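Local coordinates for protein beta-hexosaminidase (Neisseria gonorrhoeae, PDB 6JTJ) that probably cleaves terminal beta-1,4-linked N-acetylglucosamine from peptide-linked peptidoglycan fragments during cell-wall recycling, as a family 3 glycoside hydrolase, at residues V39-M48 with A94-A103; I82-K93 with L154-S162. All coordinates share one frame; numbering follows the deposited sequence.

Overall arrangement
Both contacts lie in the glycoside hydrolase family 3 N-terminal domain, their centres about 14 Å apart. Helix 82-94, in contact 2, runs straight on into the loop and strand 101-108 of contact 1. Contact 1 packs the chain's N-terminal lead-in against that loop. Contact 2 packs the helix against the turn before the neighbouring parallel strand 161-162. The two meet where Asp160 receives the backbone N-H of Ile102. Lys93 there also reaches Leu100 O. The sugar lies toward the C-terminal ends of the barrel strands, as is usual for TIM barrels. Between side chain and bound N-acetylglucosamine, Met48 is about 8 Å and Ile159 about 13 Å away.

Contact 1. Residues V39-M48 with A94-A103; sequences VPHIPRGPVM and ALRTPELIIA
Arg44 grips the carbonyl of Glu99 at the tight end of this contact. Arg44 NE and Arg44 NH2 both donate to Glu99 O, at 2.8 Å and 2.7 Å. The oxygen lies in the guanidinium plane; NH2 approaches it on a lone pair, while NE sits above the carbonyl plane. The guanidinium is sandwiched: Pro98 CB sits over its centre, 3.5 Å from Arg44 CZ, and Ile101 CG1 covers the opposite face. The extended side chain carries the flat group between them. Gln351 OE1 accepts from Arg44 NH1.

Arg96 NH2 makes a weak bond to Pro43 O, while NH1 is held by Leu64 O and Asp66 O. A water links Arg96 NE with the carbonyls of Ile42 and Pro98.

His41 and Thr97 form a single, firm beta bridge: Thr97 N bonds to Pro40 O at 3.1 Å and Ile42 N to Thr97 O at 2.8 Å. The side chains here are looser: Val39, Pro40 and His41 are exposed, and Val39 and His41 poorly ordered. Pro98, after a cis peptide, sets CD over one face of the His41 ring, a CH-pi contact.

The segments lead into strands 47-49 and 101-108, which flank strand 69-74 in the parallel TIM-barrel-like sheet.

Contact 2. Residues I82-K93 with L154-S162; sequences IEQLKTLTAEIK and LSACGIDLS
Thr89 and Lys93, one helical turn apart, make the polar contacts of helix 82-94 with the turn after helix 136-155. Thr89 OG1 donates to Cys157 O at 2.6 Å, tilted 22° from the carbonyl plane. The hydroxyl stands between the backbone N and the carbonyl carbon of its own residue (chi1 56°), which aims it at the turn. This leaves Thr89 CG2 to meet Ile159 CD1 at 3.9 Å.

The charged pair is Lys93 with Asp160. The two side chains come from opposite directions, and Lys93 NZ meets the syn lone pair of Asp160 OD2 at 2.9 Å. The lysine chain bends at chi2 and chi4 to bring its amine there. NZ also reaches Leu100 O, and Asp160 OD2 accepts from Ile102 N. The carboxylate thus ties the helix to strand 101-108 as well.

Apolar packing centres on Cys157. Leu85 CD2 lies 3.5 Å from Cys157 CB, and Ile82 CG2 touches Cys157 SG at 3.8 Å. Lys86 lays its aliphatic chain beside the turn, with Lys86 CE 3.1 Å from Ala156 O. At the end of this extended chain Lys86 NZ forms a salt bridge with Glu83 OE2, in the same helix. Leu85 and Ile159 also touch Leu74 of strand 69-74.

Backbone bonds shape the turn itself. Ile159 N bonds to Leu154 O and Gly158 N to Ser155 O, the two bonds back into the last turn. Gly158 has a positive phi of 90°, and Gly158 CA comes within 3.7 Å of Thr89 OG1.

Together these make a Schellman motif ending helix 136-155. It returns the chain to parallel strand 161-162, beside strand 101-108, as in the alpha/beta layering of a TIM-barrel-like domain.

Contact 1. Residues V39-M48 with A94-A103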
ATOM      1  N   VAL C  39      -2.115  33.596  25.891  1.00 65.90           N
ATOM      2  CA  VAL C  39      -2.324  32.217  25.339  1.00 65.12           C
ATOM      3  C   VAL C  39      -3.817  31.857  25.347  1.00 59.98           C
ATOM      4  O   VAL C  39      -4.353  31.436  26.378  1.00 55.56           O
ATOM      5  CB  VAL C  39      -1.537  31.146  26.138  1.00 68.77           C
ATOM      6  CG1 VAL C  39      -1.737  29.759  25.533  1.00 68.51           C
ATOM      7  CG2 VAL C  39      -0.053  31.485  26.200  1.00 71.24           C
ATOM      8  N   PRO C  40      -4.492  32.001  24.194  1.00 57.05           N
ATOM      9  CA  PRO C  40      -5.952  31.815  24.175  1.00 57.20           C
ATOM     10  C   PRO C  40      -6.426  30.429  24.651  1.00 59.60           C
ATOM     11  O   PRO C  40      -5.789  29.412  24.354  1.00 52.78           O
ATOM     12  CB  PRO C  40      -6.328  32.035  22.702  1.00 55.09           C
ATOM     13  CG  PRO C  40      -5.062  31.859  21.935  1.00 55.47           C
ATOM     14  CD  PRO C  40      -3.939  32.241  22.851  1.00 55.22           C
ATOM     15  N   HIS C  41      -7.533  30.409  25.392  1.00 58.77           N
ATOM     16  CA  HIS C  41      -8.146  29.161  25.797  1.00 59.73           C
ATOM     17  C   HIS C  41      -9.303  28.829  24.856  1.00 57.19           C
ATOM     18  O   HIS C  41     -10.342  29.476  24.897  1.00 58.56           O
ATOM     19  CB  HIS C  41      -8.639  29.210  27.234  1.00 63.47           C
ATOM     20  CG  HIS C  41      -9.114  27.882  27.733  1.00 69.36           C
ATOM     21  ND1 HIS C  41     -10.383  27.400  27.473  1.00 71.26           N
ATOM     22  CD2 HIS C  41      -8.480  26.913  28.434  1.00 68.84           C
ATOM     23  CE1 HIS C  41     -10.514  26.201  28.012  1.00 70.55           C
ATOM     24  NE2 HIS C  41      -9.375  25.883  28.602  1.00 69.06           N
ATOM     25  N   ILE C  42      -9.099  27.822  24.008  1.00 52.59           N
ATOM     26  CA  ILE C  42     -10.064  27.418  22.984  1.00 49.21           C
ATOM     27  C   ILE C  42     -10.227  25.896  23.047  1.00 41.78           C
ATOM     28  O   ILE C  42      -9.234  25.174  23.053  1.00 37.12           O
ATOM     29  CB  ILE C  42      -9.548  27.769  21.573  1.00 51.37           C
ATOM     30  CG1 ILE C  42      -8.929  29.174  21.550  1.00 56.80           C
ATOM     31  CG2 ILE C  42     -10.666  27.644  20.546  1.00 50.78           C
ATOM     32  CD1 ILE C  42      -8.235  29.532  20.247  1.00 58.17           C
ATOM     33  N   PRO C  43     -11.466  25.402  23.113  1.00 36.21           N
ATOM     34  CA  PRO C  43     -11.593  23.951  23.073  1.00 36.64           C
ATOM     35  C   PRO C  43     -10.952  23.351  21.803  1.00 36.17           C
ATOM     36  O   PRO C  43     -10.883  24.015  20.744  1.00 34.63           O
ATOM     37  CB  PRO C  43     -13.109  23.725  23.074  1.00 36.52           C
ATOM     38  CG  PRO C  43     -13.698  24.982  23.621  1.00 34.42           C
ATOM     39  CD  PRO C  43     -12.765  26.079  23.238  1.00 36.51           C
ATOM     40  N   ARG C  44     -10.462  22.120  21.921  1.00 33.17           N
ATOM     41  CA  ARG C  44      -9.885  21.433  20.767  1.00 30.48           C
ATOM     42  C   ARG C  44     -10.998  21.138  19.784  1.00 30.01           C
ATOM     43  O   ARG C  44     -12.003  20.534  20.147  1.00 29.57           O
ATOM     44  CB  ARG C  44      -9.218  20.144  21.195  1.00 29.06           C
ATOM     45  CG  ARG C  44      -8.003  20.317  22.069  1.00 26.87           C
ATOM     46  CD  ARG C  44      -7.513  18.965  22.543  1.00 27.32           C
ATOM     47  NE  ARG C  44      -6.242  19.055  23.248  1.00 28.01           N
ATOM     48  CZ  ARG C  44      -5.996  18.586  24.462  1.00 27.02           C
ATOM     49  NH1 ARG C  44      -6.928  17.936  25.172  1.00 27.00           N
ATOM     50  NH2 ARG C  44      -4.787  18.757  24.972  1.00 28.75           N
ATOM     51  N   GLY C  45     -10.832  21.606  18.550  1.00 28.64           N
ATOM     52  CA  GLY C  45     -11.820  21.367  17.503  1.00 27.79           C
ATOM     53  C   GLY C  45     -11.752  19.957  16.961  1.00 26.93           C
ATOM     54  O   GLY C  45     -10.858  19.201  17.317  1.00 26.00           O
ATOM     55  N   PRO C  46     -12.682  19.601  16.064  1.00 26.61           N
ATOM     56  CA  PRO C  46     -12.760  18.231  15.535  1.00 26.47           C
ATOM     57  C   PRO C  46     -11.964  17.974  14.256  1.00 26.07           C
ATOM     58  O   PRO C  46     -12.235  17.009  13.562  1.00 25.88           O
ATOM     59  CB  PRO C  46     -14.258  18.072  15.254  1.00 26.69           C
ATOM     60  CG  PRO C  46     -14.681  19.437  14.829  1.00 27.28           C
ATOM     61  CD  PRO C  46     -13.862  20.396  15.674  1.00 27.25           C
ATOM     62  N   VAL C  47     -10.998  18.818  13.940  1.00 26.22           N
ATOM     63  CA  VAL C  47     -10.200  18.627  12.736  1.00 25.95           C
ATOM     64  C   VAL C  47      -8.765  18.409  13.141  1.00 25.88           C
ATOM     65  O   VAL C  47      -8.242  19.158  13.959  1.00 29.83           O
ATOM     66  CB  VAL C  47     -10.284  19.855  11.810  1.00 25.86           C
ATOM     67  CG1 VAL C  47      -9.360  19.708  10.612  1.00 26.23           C
ATOM     68  CG2 VAL C  47     -11.712  20.071  11.341  1.00 27.58           C
ATOM     69  N   MET C  48      -8.130  17.400  12.568  1.00 26.99           N
ATOM     70  CA  MET C  48      -6.703  17.195  12.740  1.00 29.05           C
ATOM     71  C   MET C  48      -6.033  17.577  11.433  1.00 29.84           C
ATOM     72  O   MET C  48      -6.314  17.019  10.384  1.00 27.25           O
ATOM     73  CB  MET C  48      -6.391  15.749  13.102  1.00 29.88           C
ATOM     74  CG  MET C  48      -4.911  15.457  13.287  1.00 32.59           C
ATOM     75  SD  MET C  48      -4.552  13.826  14.014  1.00 34.03           S
ATOM     76  CE  MET C  48      -4.338  14.253  15.733  1.00 29.45           C
ATOM     77  N   ALA C  94       2.383  25.869  22.239  1.00 54.18           N
ATOM     78  CA  ALA C  94       2.308  27.223  22.796  1.00 52.07           C
ATOM     79  C   ALA C  94       1.145  28.051  22.255  1.00 52.86           C
ATOM     80  O   ALA C  94       0.771  29.045  22.864  1.00 54.19           O
ATOM     81  CB  ALA C  94       3.623  27.956  22.558  1.00 52.84           C
ATOM     82  N   LEU C  95       0.581  27.662  21.114  1.00 52.06           N
ATOM     83  CA  LEU C  95      -0.433  28.480  20.463  1.00 49.17           C
ATOM     84  C   LEU C  95      -1.719  28.627  21.255  1.00 45.74           C
ATOM     85  O   LEU C  95      -2.378  29.661  21.161  1.00 44.22           O
ATOM     86  CB  LEU C  95      -0.777  27.927  19.079  1.00 52.98           C
ATOM     87  CG  LEU C  95       0.323  28.010  18.024  1.00 53.62           C
ATOM     88  CD1 LEU C  95      -0.145  27.268  16.781  1.00 53.25           C
ATOM     89  CD2 LEU C  95       0.693  29.452  17.688  1.00 53.25           C
ATOM     90  N   ARG C  96      -2.091  27.600  22.010  1.00 41.21           N
ATOM     91  CA  ARG C  96      -3.405  27.575  22.639  1.00 39.02           C
ATOM     92  C   ARG C  96      -3.490  26.505  23.690  1.00 38.59           C
ATOM     93  O   ARG C  96      -2.595  25.684  23.819  1.00 43.49           O
ATOM     94  CB  ARG C  96      -4.506  27.360  21.590  1.00 39.22           C
ATOM     95  CG  ARG C  96      -4.284  26.132  20.705  1.00 39.83           C
ATOM     96  CD  ARG C  96      -5.157  26.119  19.455  1.00 37.33           C
ATOM     97  NE  ARG C  96      -6.495  25.599  19.714  1.00 33.65           N
ATOM     98  CZ  ARG C  96      -7.438  25.467  18.786  1.00 34.06           C
ATOM     99  NH1 ARG C  96      -7.194  25.821  17.518  1.00 33.13           N
ATOM    100  NH2 ARG C  96      -8.639  24.994  19.124  1.00 31.91           N
ATOM    101  N   THR C  97      -4.568  26.563  24.459  1.00 39.59           N
ATOM    102  CA  THR C  97      -4.863  25.616  25.526  1.00 41.73           C
ATOM    103  C   THR C  97      -6.346  25.259  25.464  1.00 39.12           C
ATOM    104  O   THR C  97      -7.156  26.118  25.154  1.00 39.25           O
ATOM    105  CB  THR C  97      -4.599  26.253  26.904  1.00 46.55           C
ATOM    106  OG1 THR C  97      -3.290  26.811  26.901  1.00 52.78           O
ATOM    107  CG2 THR C  97      -4.704  25.222  28.034  1.00 47.94           C
ATOM    108  N   PRO C  98      -6.705  23.986  25.711  1.00 38.13           N
ATOM    109  CA  PRO C  98      -5.829  22.819  25.836  1.00 36.95           C
ATOM    110  C   PRO C  98      -4.917  22.679  24.612  1.00 35.66           C
ATOM    111  O   PRO C  98      -5.314  23.025  23.491  1.00 32.38           O
ATOM    112  CB  PRO C  98      -6.809  21.655  25.919  1.00 37.23           C
ATOM    113  CG  PRO C  98      -8.055  22.250  26.472  1.00 38.37           C
ATOM    114  CD  PRO C  98      -8.123  23.623  25.872  1.00 37.74           C
ATOM    115  N   GLU C  99      -3.700  22.214  24.845  1.00 34.82           N
ATOM    116  CA  GLU C  99      -2.696  22.184  23.808  1.00 36.83           C
ATOM    117  C   GLU C  99      -3.128  21.228  22.705  1.00 36.74           C
ATOM    118  O   GLU C  99      -3.719  20.175  22.966  1.00 32.68           O
ATOM    119  CB  GLU C  99      -1.348  21.785  24.390  1.00 40.77           C
ATOM    120  CG  GLU C  99      -0.853  22.770  25.452  1.00 43.79           C
ATOM    121  CD  GLU C  99       0.471  22.377  26.079  1.00 45.42           C
ATOM    122  OE1 GLU C  99       0.755  21.173  26.158  1.00 47.15           O
ATOM    123  OE2 GLU C  99       1.228  23.270  26.522  1.00 54.37           O
ATOM    124  N   LEU C 100      -2.889  21.642  21.466  1.00 35.33           N
ATOM    125  CA  LEU C 100      -3.190  20.808  20.313  1.00 34.74           C
ATOM    126  C   LEU C 100      -2.516  19.444  20.487  1.00 31.71           C
ATOM    127  O   LEU C 100      -1.347  19.378  20.833  1.00 30.36           O
ATOM    128  CB  LEU C 100      -2.703  21.475  19.020  1.00 34.76           C
ATOM    129  CG  LEU C 100      -3.441  22.745  18.567  1.00 34.62           C
ATOM    130  CD1 LEU C 100      -2.749  23.339  17.350  1.00 34.71           C
ATOM    131  CD2 LEU C 100      -4.908  22.488  18.264  1.00 33.55           C
ATOM    132  N   ILE C 101      -3.280  18.376  20.264  1.00 29.05           N
ATOM    133  CA  ILE C 101      -2.765  17.011  20.322  1.00 28.56           C
ATOM    134  C   ILE C 101      -1.921  16.741  19.074  1.00 27.66           C
ATOM    135  O   ILE C 101      -2.307  17.086  17.969  1.00 30.11           O
ATOM    136  CB  ILE C 101      -3.923  15.988  20.410  1.00 27.70           C
ATOM    137  CG1 ILE C 101      -4.616  16.089  21.770  1.00 28.45           C
ATOM    138  CG2 ILE C 101      -3.434  14.569  20.171  1.00 28.93           C
ATOM    139  CD1 ILE C 101      -3.790  15.655  22.958  1.00 28.79           C
ATOM    140  N   ILE C 102      -0.753  16.155  19.264  1.00 27.30           N
ATOM    141  CA  ILE C 102       0.174  15.897  18.170  1.00 28.20           C
ATOM    142  C   ILE C 102       0.380  14.389  18.014  1.00 26.34           C
ATOM    143  O   ILE C 102       0.730  13.693  18.978  1.00 26.76           O
ATOM    144  CB  ILE C 102       1.539  16.586  18.421  1.00 30.53           C
ATOM    145  CG1 ILE C 102       1.335  18.092  18.667  1.00 32.71           C
ATOM    146  CG2 ILE C 102       2.478  16.349  17.247  1.00 30.80           C
ATOM    147  CD1 ILE C 102       2.607  18.858  18.981  1.00 35.76           C
ATOM    148  N   ALA C 103       0.171  13.896  16.803  1.00 25.75           N
ATOM    149  CA  ALA C 103       0.313  12.473  16.514  1.00 25.63           C
ATOM    150  C   ALA C 103       1.253  12.206  15.354  1.00 24.58           C
ATOM    151  O   ALA C 103       1.612  13.112  14.599  1.00 24.99           O
ATOM    152  CB  ALA C 103      -1.046  11.860  16.226  1.00 25.12           C
TER
HETATM  153  O   HOH W   1      -7.354  24.051  21.804  1.00 42.33           O

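Contact 2. Residues I82-K93 with L154-S162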
ATOM      1  N   ILE C  82      16.089  15.671  16.207  1.00 51.34           N
ATOM      2  CA  ILE C  82      15.366  15.709  17.472  1.00 55.08           C
ATOM      3  C   ILE C  82      15.184  17.120  18.047  1.00 60.08           C
ATOM      4  O   ILE C  82      14.118  17.449  18.560  1.00 58.51           O
ATOM      5  CB  ILE C  82      16.060  14.808  18.504  1.00 56.60           C
ATOM      6  CG1 ILE C  82      16.039  13.348  17.986  1.00 57.63           C
ATOM      7  CG2 ILE C  82      15.445  15.002  19.884  1.00 57.61           C
ATOM      8  CD1 ILE C  82      15.482  12.295  18.926  1.00 56.59           C
ATOM      9  N   GLU C  83      16.219  17.950  17.965  1.00 58.80           N
ATOM     10  CA  GLU C  83      16.145  19.284  18.540  1.00 59.44           C
ATOM     11  C   GLU C  83      15.186  20.172  17.745  1.00 56.58           C
ATOM     12  O   GLU C  83      14.369  20.895  18.322  1.00 56.22           O
ATOM     13  CB  GLU C  83      17.554  19.898  18.694  1.00 66.69           C
ATOM     14  CG  GLU C  83      18.387  19.231  19.802  1.00 67.38           C
ATOM     15  CD  GLU C  83      17.656  19.124  21.146  1.00 70.03           C
ATOM     16  OE1 GLU C  83      17.166  20.163  21.659  1.00 69.89           O
ATOM     17  OE2 GLU C  83      17.562  18.000  21.700  1.00 69.71           O
ATOM     18  N   GLN C  84      15.242  20.089  16.421  1.00 53.17           N
ATOM     19  CA  GLN C  84      14.263  20.799  15.599  1.00 54.23           C
ATOM     20  C   GLN C  84      12.823  20.333  15.912  1.00 54.66           C
ATOM     21  O   GLN C  84      11.906  21.159  16.042  1.00 50.70           O
ATOM     22  CB  GLN C  84      14.614  20.659  14.111  1.00 54.57           C
ATOM     23  CG  GLN C  84      13.476  20.950  13.139  1.00 55.03           C
ATOM     24  CD  GLN C  84      12.589  19.737  12.901  1.00 56.34           C
ATOM     25  OE1 GLN C  84      13.061  18.594  12.934  1.00 56.52           O
ATOM     26  NE2 GLN C  84      11.295  19.974  12.690  1.00 54.26           N
ATOM     27  N   LEU C  85      12.634  19.021  16.059  1.00 54.79           N
ATOM     28  CA  LEU C  85      11.300  18.464  16.336  1.00 51.68           C
ATOM     29  C   LEU C  85      10.737  19.007  17.649  1.00 49.72           C
ATOM     30  O   LEU C  85       9.568  19.381  17.728  1.00 45.70           O
ATOM     31  CB  LEU C  85      11.338  16.926  16.361  1.00 49.37           C
ATOM     32  CG  LEU C  85      10.011  16.185  16.613  1.00 46.25           C
ATOM     33  CD1 LEU C  85       8.989  16.545  15.549  1.00 46.00           C
ATOM     34  CD2 LEU C  85      10.213  14.675  16.663  1.00 43.68           C
ATOM     35  N   LYS C  86      11.579  19.040  18.672  1.00 48.15           N
ATOM     36  CA  LYS C  86      11.192  19.592  19.973  1.00 48.17           C
ATOM     37  C   LYS C  86      10.750  21.039  19.869  1.00 47.84           C
ATOM     38  O   LYS C  86       9.781  21.436  20.496  1.00 47.87           O
ATOM     39  CB  LYS C  86      12.343  19.484  20.961  1.00 46.67           C
ATOM     40  CG  LYS C  86      12.597  18.065  21.423  1.00 45.33           C
ATOM     41  CD  LYS C  86      13.931  17.948  22.142  1.00 45.67           C
ATOM     42  CE  LYS C  86      13.962  16.711  23.011  1.00 45.43           C
ATOM     43  NZ  LYS C  86      15.341  16.332  23.401  1.00 46.85           N
ATOM     44  N   THR C  87      11.477  21.818  19.082  1.00 47.97           N
ATOM     45  CA  THR C  87      11.132  23.216  18.856  1.00 49.86           C
ATOM     46  C   THR C  87       9.786  23.321  18.146  1.00 46.72           C
ATOM     47  O   THR C  87       8.944  24.147  18.499  1.00 42.28           O
ATOM     48  CB  THR C  87      12.201  23.904  17.983  1.00 52.42           C
ATOM     49  OG1 THR C  87      13.498  23.604  18.504  1.00 56.99           O
ATOM     50  CG2 THR C  87      12.013  25.394  17.966  1.00 53.30           C
ATOM     51  N   LEU C  88       9.596  22.464  17.150  1.00 44.50           N
ATOM     52  CA  LEU C  88       8.347  22.424  16.418  1.00 45.03           C
ATOM     53  C   LEU C  88       7.164  22.071  17.321  1.00 43.53           C
ATOM     54  O   LEU C  88       6.143  22.743  17.285  1.00 46.73           O
ATOM     55  CB  LEU C  88       8.441  21.432  15.252  1.00 46.65           C
ATOM     56  CG  LEU C  88       7.167  21.212  14.452  1.00 46.83           C
ATOM     57  CD1 LEU C  88       6.651  22.537  13.917  1.00 49.28           C
ATOM     58  CD2 LEU C  88       7.419  20.224  13.319  1.00 50.68           C
ATOM     59  N   THR C  89       7.290  21.021  18.121  1.00 41.75           N
ATOM     60  CA  THR C  89       6.166  20.600  18.951  1.00 42.93           C
ATOM     61  C   THR C  89       5.880  21.651  20.016  1.00 45.72           C
ATOM     62  O   THR C  89       4.726  21.900  20.348  1.00 46.74           O
ATOM     63  CB  THR C  89       6.367  19.207  19.588  1.00 40.20           C
ATOM     64  OG1 THR C  89       7.572  19.173  20.353  1.00 42.26           O
ATOM     65  CG2 THR C  89       6.440  18.124  18.508  1.00 43.13           C
ATOM     66  N   ALA C  90       6.936  22.267  20.542  1.00 50.84           N
ATOM     67  CA  ALA C  90       6.773  23.284  21.571  1.00 49.43           C
ATOM     68  C   ALA C  90       5.996  24.470  21.020  1.00 49.58           C
ATOM     69  O   ALA C  90       5.037  24.922  21.640  1.00 50.92           O
ATOM     70  CB  ALA C  90       8.118  23.728  22.103  1.00 53.32           C
ATOM     71  N   GLU C  91       6.379  24.951  19.842  1.00 48.88           N
ATOM     72  CA  GLU C  91       5.687  26.093  19.260  1.00 51.43           C
ATOM     73  C   GLU C  91       4.245  25.761  18.860  1.00 50.98           C
ATOM     74  O   GLU C  91       3.386  26.619  18.922  1.00 45.93           O
ATOM     75  CB  GLU C  91       6.487  26.715  18.101  1.00 55.33           C
ATOM     76  CG  GLU C  91       6.532  25.920  16.811  1.00 59.17           C
ATOM     77  CD  GLU C  91       7.361  26.596  15.733  1.00 63.58           C
ATOM     78  OE1 GLU C  91       7.540  27.816  15.834  1.00 64.37           O
ATOM     79  OE2 GLU C  91       7.849  25.931  14.787  1.00 61.59           O
ATOM     80  N   ILE C  92       3.975  24.519  18.469  1.00 49.11           N
ATOM     81  CA  ILE C  92       2.595  24.090  18.236  1.00 47.09           C
ATOM     82  C   ILE C  92       1.785  24.145  19.531  1.00 45.76           C
ATOM     83  O   ILE C  92       0.646  24.608  19.537  1.00 46.58           O
ATOM     84  CB  ILE C  92       2.533  22.655  17.647  1.00 48.02           C
ATOM     85  CG1 ILE C  92       2.991  22.676  16.186  1.00 49.00           C
ATOM     86  CG2 ILE C  92       1.126  22.075  17.743  1.00 45.82           C
ATOM     87  CD1 ILE C  92       3.395  21.323  15.639  1.00 50.16           C
ATOM     88  N   LYS C  93       2.365  23.637  20.605  1.00 43.69           N
ATOM     89  CA  LYS C  93       1.679  23.565  21.887  1.00 47.70           C
ATOM     90  C   LYS C  93       1.452  24.951  22.490  1.00 51.94           C
ATOM     91  O   LYS C  93       0.448  25.183  23.160  1.00 51.36           O
ATOM     92  CB  LYS C  93       2.454  22.681  22.869  1.00 46.04           C
ATOM     93  CG  LYS C  93       2.576  21.232  22.415  1.00 49.46           C
ATOM     94  CD  LYS C  93       2.477  20.240  23.560  1.00 51.15           C
ATOM     95  CE  LYS C  93       2.201  18.817  23.057  1.00 53.00           C
ATOM     96  NZ  LYS C  93       0.756  18.526  22.751  1.00 49.51           N
ATOM     97  N   LEU C 154       9.357   9.186  21.409  1.00 36.94           N
ATOM     98  CA  LEU C 154       8.477  10.191  20.828  1.00 37.52           C
ATOM     99  C   LEU C 154       8.007  11.168  21.891  1.00 34.90           C
ATOM    100  O   LEU C 154       7.914  12.366  21.631  1.00 31.84           O
ATOM    101  CB  LEU C 154       7.269   9.546  20.150  1.00 38.30           C
ATOM    102  CG  LEU C 154       7.510   8.822  18.835  1.00 39.24           C
ATOM    103  CD1 LEU C 154       6.262   8.028  18.484  1.00 40.73           C
ATOM    104  CD2 LEU C 154       7.854   9.801  17.727  1.00 39.90           C
ATOM    105  N   SER C 155       7.730  10.654  23.082  1.00 34.83           N
ATOM    106  CA  SER C 155       7.286  11.495  24.186  1.00 39.53           C
ATOM    107  C   SER C 155       8.325  12.571  24.533  1.00 39.60           C
ATOM    108  O   SER C 155       7.972  13.700  24.840  1.00 34.68           O
ATOM    109  CB  SER C 155       6.983  10.643  25.414  1.00 40.11           C
ATOM    110  OG  SER C 155       5.917   9.755  25.171  1.00 43.28           O
ATOM    111  N   ALA C 156       9.603  12.214  24.419  1.00 41.12           N
ATOM    112  CA  ALA C 156      10.699  13.162  24.639  1.00 39.46           C
ATOM    113  C   ALA C 156      10.672  14.328  23.686  1.00 42.35           C
ATOM    114  O   ALA C 156      11.287  15.357  23.976  1.00 42.01           O
ATOM    115  CB  ALA C 156      12.032  12.459  24.521  1.00 40.50           C
ATOM    116  N   CYS C 157      10.020  14.159  22.537  1.00 36.64           N
ATOM    117  CA  CYS C 157      10.017  15.191  21.543  1.00 36.80           C
ATOM    118  C   CYS C 157       8.732  15.976  21.546  1.00 37.06           C
ATOM    119  O   CYS C 157       8.548  16.834  20.703  1.00 39.02           O
ATOM    120  CB  CYS C 157      10.267  14.581  20.179  1.00 39.00           C
ATOM    121  SG  CYS C 157      11.884  13.765  20.052  1.00 43.95           S
ATOM    122  N   GLY C 158       7.839  15.697  22.491  1.00 36.88           N
ATOM    123  CA  GLY C 158       6.585  16.445  22.620  1.00 36.06           C
ATOM    124  C   GLY C 158       5.412  15.877  21.838  1.00 36.02           C
ATOM    125  O   GLY C 158       4.422  16.572  21.631  1.00 33.99           O
ATOM    126  N   ILE C 159       5.525  14.621  21.410  1.00 33.48           N
ATOM    127  CA  ILE C 159       4.479  13.945  20.653  1.00 32.22           C
ATOM    128  C   ILE C 159       3.519  13.330  21.658  1.00 31.18           C
ATOM    129  O   ILE C 159       3.947  12.834  22.686  1.00 33.08           O
ATOM    130  CB  ILE C 159       5.057  12.812  19.785  1.00 30.71           C
ATOM    131  CG1 ILE C 159       6.187  13.323  18.863  1.00 30.69           C
ATOM    132  CG2 ILE C 159       3.963  12.122  19.000  1.00 30.26           C
ATOM    133  CD1 ILE C 159       5.774  14.311  17.811  1.00 30.90           C
ATOM    134  N   ASP C 160       2.225  13.345  21.372  1.00 30.18           N
ATOM    135  CA  ASP C 160       1.259  12.747  22.309  1.00 30.31           C
ATOM    136  C   ASP C 160       1.018  11.258  22.081  1.00 29.35           C
ATOM    137  O   ASP C 160       0.904  10.492  23.032  1.00 27.75           O
ATOM    138  CB  ASP C 160      -0.068  13.486  22.243  1.00 29.04           C
ATOM    139  CG  ASP C 160       0.030  14.880  22.804  1.00 29.02           C
ATOM    140  OD1 ASP C 160       0.203  15.007  24.034  1.00 31.78           O
ATOM    141  OD2 ASP C 160      -0.083  15.839  22.023  1.00 26.57           O
ATOM    142  N   LEU C 161       0.934  10.869  20.811  1.00 29.34           N
ATOM    143  CA  LEU C 161       0.383   9.581  20.422  1.00 28.69           C
ATOM    144  C   LEU C 161       1.013   9.107  19.115  1.00 26.98           C
ATOM    145  O   LEU C 161       1.203   9.904  18.188  1.00 28.71           O
ATOM    146  CB  LEU C 161      -1.109   9.781  20.209  1.00 32.06           C
ATOM    147  CG  LEU C 161      -1.967   8.682  19.598  1.00 33.61           C
ATOM    148  CD1 LEU C 161      -2.310   7.644  20.642  1.00 36.56           C
ATOM    149  CD2 LEU C 161      -3.236   9.278  19.062  1.00 35.00           C
ATOM    150  N   SER C 162       1.320   7.817  19.043  1.00 24.95           N
ATOM    151  CA  SER C 162       1.576   7.147  17.764  1.00 24.92           C
ATOM    152  C   SER C 162       0.340   6.368  17.320  1.00 23.26           C
ATOM    153  O   SER C 162      -0.342   5.753  18.140  1.00 20.71           O
ATOM    154  CB  SER C 162       2.747   6.184  17.877  1.00 24.48           C
ATOM    155  OG  SER C 162       2.936   5.481  16.657  1.00 26.19           O
TER